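Local coordinates for protein toxin coregulated pilin (Vibrio cholerae, PDB 3HRV) that forms the major subunit of the toxin-coregulated pilus, a type IV pilus essential for bacterial aggregation and colonization of the host small intestine, at residues D142-V147 against K158-G163. Numbering follows the deposited sequence.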
ATOM      1  N   ASP A 142      -1.197  10.075   7.456  1.00 20.48           N
ATOM      2  CA  ASP A 142      -2.089  10.923   6.675  1.00 20.72           C
ATOM      3  C   ASP A 142      -1.574  11.034   5.244  1.00 19.90           C
ATOM      4  O   ASP A 142      -0.411  11.357   5.015  1.00 20.93           O
ATOM      5  CB  ASP A 142      -2.167  12.318   7.306  1.00 20.70           C
ATOM      6  CG  ASP A 142      -3.240  13.190   6.678  1.00 21.78           C
ATOM      7  OD1 ASP A 142      -4.268  13.447   7.340  1.00 23.15           O
ATOM      8  OD2 ASP A 142      -3.060  13.615   5.520  1.00 22.17           O
ATOM      9  N   PHE A 143      -2.451  10.763   4.285  1.00 19.54           N
ATOM     10  CA  PHE A 143      -2.095  10.808   2.873  1.00 20.06           C
ATOM     11  C   PHE A 143      -1.443  12.112   2.429  1.00 21.02           C
ATOM     12  O   PHE A 143      -0.523  12.103   1.612  1.00 21.51           O
ATOM     13  CB  PHE A 143      -3.344  10.560   2.020  1.00 19.60           C
ATOM     14  CG  PHE A 143      -3.075  10.489   0.541  1.00 19.09           C
ATOM     15  CD1 PHE A 143      -2.641   9.303  -0.046  1.00 20.87           C
ATOM     16  CD2 PHE A 143      -3.265  11.605  -0.270  1.00 20.18           C
ATOM     17  CE1 PHE A 143      -2.402   9.229  -1.420  1.00 20.21           C
ATOM     18  CE2 PHE A 143      -3.028  11.543  -1.642  1.00 19.72           C
ATOM     19  CZ  PHE A 143      -2.596  10.352  -2.221  1.00 20.09           C
ATOM     20  N   GLU A 144      -1.904  13.234   2.972  1.00 21.95           N
ATOM     21  CA  GLU A 144      -1.364  14.521   2.559  1.00 22.94           C
ATOM     22  C   GLU A 144      -0.425  15.224   3.532  1.00 22.97           C
ATOM     23  O   GLU A 144       0.407  16.024   3.106  1.00 25.38           O
ATOM     24  CB  GLU A 144      -2.515  15.462   2.185  1.00 23.48           C
ATOM     25  CG  GLU A 144      -2.070  16.798   1.598  1.00 24.37           C
ATOM     26  CD  GLU A 144      -3.192  17.524   0.878  0.50 23.49           C
ATOM     27  OE1 GLU A 144      -2.943  18.625   0.343  0.50 24.69           O
ATOM     28  OE2 GLU A 144      -4.324  16.993   0.845  0.50 22.91           O
ATOM     29  N   THR A 145      -0.535  14.933   4.825  1.00 22.72           N
ATOM     30  CA  THR A 145       0.328  15.607   5.791  1.00 24.47           C
ATOM     31  C   THR A 145       1.496  14.788   6.338  1.00 24.39           C
ATOM     32  O   THR A 145       2.365  15.330   7.022  1.00 25.54           O
ATOM     33  CB  THR A 145      -0.494  16.174   6.973  1.00 24.24           C
ATOM     34  OG1 THR A 145      -1.141  15.107   7.673  1.00 25.79           O
ATOM     35  CG2 THR A 145      -1.542  17.150   6.464  1.00 26.06           C
ATOM     36  N   SER A 146       1.529  13.490   6.050  1.00 23.73           N
ATOM     37  CA  SER A 146       2.643  12.667   6.516  1.00 23.29           C
ATOM     38  C   SER A 146       3.824  12.909   5.582  1.00 22.67           C
ATOM     39  O   SER A 146       3.769  12.574   4.399  1.00 22.26           O
ATOM     40  CB  SER A 146       2.275  11.178   6.510  1.00 23.26           C
ATOM     41  OG  SER A 146       1.409  10.857   7.586  1.00 25.47           O
ATOM     42  N   VAL A 147       4.890  13.499   6.118  1.00 22.14           N
ATOM     43  CA  VAL A 147       6.076  13.799   5.326  1.00 23.10           C
ATOM     44  C   VAL A 147       6.963  12.574   5.149  1.00 22.89           C
ATOM     45  O   VAL A 147       7.374  11.940   6.120  1.00 23.80           O
ATOM     46  CB  VAL A 147       6.899  14.929   5.975  1.00 23.21           C
ATOM     47  CG1 VAL A 147       8.153  15.200   5.156  1.00 24.75           C
ATOM     48  CG2 VAL A 147       6.050  16.187   6.073  1.00 23.70           C
ATOM     49  N   LYS A 158       7.082   7.823   0.743  1.00 18.14           N
ATOM     50  CA  LYS A 158       6.576   8.512  -0.440  1.00 18.05           C
ATOM     51  C   LYS A 158       5.199   9.083  -0.122  1.00 19.15           C
ATOM     52  O   LYS A 158       4.336   8.378   0.393  1.00 18.87           O
ATOM     53  CB  LYS A 158       6.474   7.558  -1.641  1.00 18.51           C
ATOM     54  CG  LYS A 158       6.107   8.262  -2.947  1.00 18.19           C
ATOM     55  CD  LYS A 158       5.938   7.286  -4.108  1.00 20.84           C
ATOM     56  CE  LYS A 158       5.479   8.012  -5.367  1.00 22.14           C
ATOM     57  NZ  LYS A 158       5.296   7.090  -6.528  1.00 21.65           N
ATOM     58  N   SER A 159       5.006  10.369  -0.409  1.00 19.89           N
ATOM     59  CA  SER A 159       3.723  11.028  -0.168  1.00 20.80           C
ATOM     60  C   SER A 159       3.716  12.359  -0.911  1.00 23.15           C
ATOM     61  O   SER A 159       4.763  12.829  -1.363  1.00 24.53           O
ATOM     62  CB  SER A 159       3.507  11.279   1.325  1.00 20.53           C
ATOM     63  OG  SER A 159       4.125  12.487   1.735  1.00 22.93           O
ATOM     64  N   ILE A 160       2.541  12.967  -1.037  1.00 23.82           N
ATOM     65  CA  ILE A 160       2.427  14.239  -1.736  1.00 24.90           C
ATOM     66  C   ILE A 160       2.758  15.432  -0.846  1.00 26.82           C
ATOM     67  O   ILE A 160       2.740  16.577  -1.308  1.00 27.89           O
ATOM     68  CB  ILE A 160       1.011  14.445  -2.320  1.00 24.45           C
ATOM     69  CG1 ILE A 160      -0.027  14.497  -1.195  1.00 24.36           C
ATOM     70  CG2 ILE A 160       0.682  13.320  -3.294  1.00 23.50           C
ATOM     71  CD1 ILE A 160      -1.400  14.943  -1.654  1.00 25.26           C
ATOM     72  N   ALA A 161       3.008  15.318   0.389  1.00 28.39           N
ATOM     73  CA  ALA A 161       3.316  16.322   1.405  1.00 30.47           C
ATOM     74  C   ALA A 161       4.506  17.177   0.962  1.00 32.23           C
ATOM     75  O   ALA A 161       5.526  16.655   0.514  1.00 32.15           O
ATOM     76  CB  ALA A 161       3.619  15.648   2.731  1.00 28.90           C
ATOM     77  N   PRO A 162       4.152  18.556   0.663  1.00 33.82           N
ATOM     78  CA  PRO A 162       5.296  19.412   0.990  1.00 35.21           C
ATOM     79  C   PRO A 162       6.203  18.857   2.263  1.00 34.49           C
ATOM     80  O   PRO A 162       5.647  19.086   3.490  1.00 37.17           O
ATOM     81  CB  PRO A 162       4.673  20.479   1.880  1.00 35.08           C
ATOM     82  CG  PRO A 162       3.333  20.653   1.265  1.00 35.59           C
ATOM     83  CD  PRO A 162       2.888  19.224   1.024  1.00 34.88           C
ATOM     84  N   GLY A 163       7.467  19.103   1.645  1.00 34.67           N
ATOM     85  CA  GLY A 163       8.688  18.764   2.200  1.00 33.61           C
ATOM     86  C   GLY A 163       9.012  17.238   2.206  1.00 33.02           C
ATOM     87  O   GLY A 163       9.913  16.934   2.986  1.00 33.86           O
TER
HETATM   88  O   HOH W   1       0.457  10.914  -0.639  1.00 19.70           O
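The two loops flanking edge strand 155-158 of this type IV pilin globular domain meet where Ser146 faces Ser159, and Phe143 to Val147 pack against residues 159-163, which follow the strand. One direct hydrogen bond joins them: Ser159 OG donates to Ser146 O at 2.7 Å, nearly head-on to the carbonyl (C=O...O angle 163°). A second, indirect link runs through a water that donates to Phe143 O at 2.7 Å and accepts from Ile160 N at 3.0 Å; the same water sits above the centre of the Phe143 ring. With CG1 wedged between its own backbone N and carbonyl carbon (chi1 63°), Ile160 extends CD1 to 3.8 Å from Phe143 CE2, and that methyl also lies against the extended aliphatic chain of Glu144, whose OE2 forms a salt bridge with Arg93 of strand 87-93. Ala161 CB rests against the carbonyl oxygens of Glu144, at 3.3 Å, and Ser146, while Val147 CG1 approaches Gly163 O. Within 142-147, Asp142 OD2 accepts from Glu144 N at 2.8 Å, an Asx turn, and from Thr145 N at 2.9 Å, and Asn94 N and Ser95 N also bind its carboxylate. The Ser159 hydroxyl and the bridging water thus satisfy the carbonyls of Ser146 and Phe143, and these polar links, with the apolar packing, probably help to fix how the two loops meet.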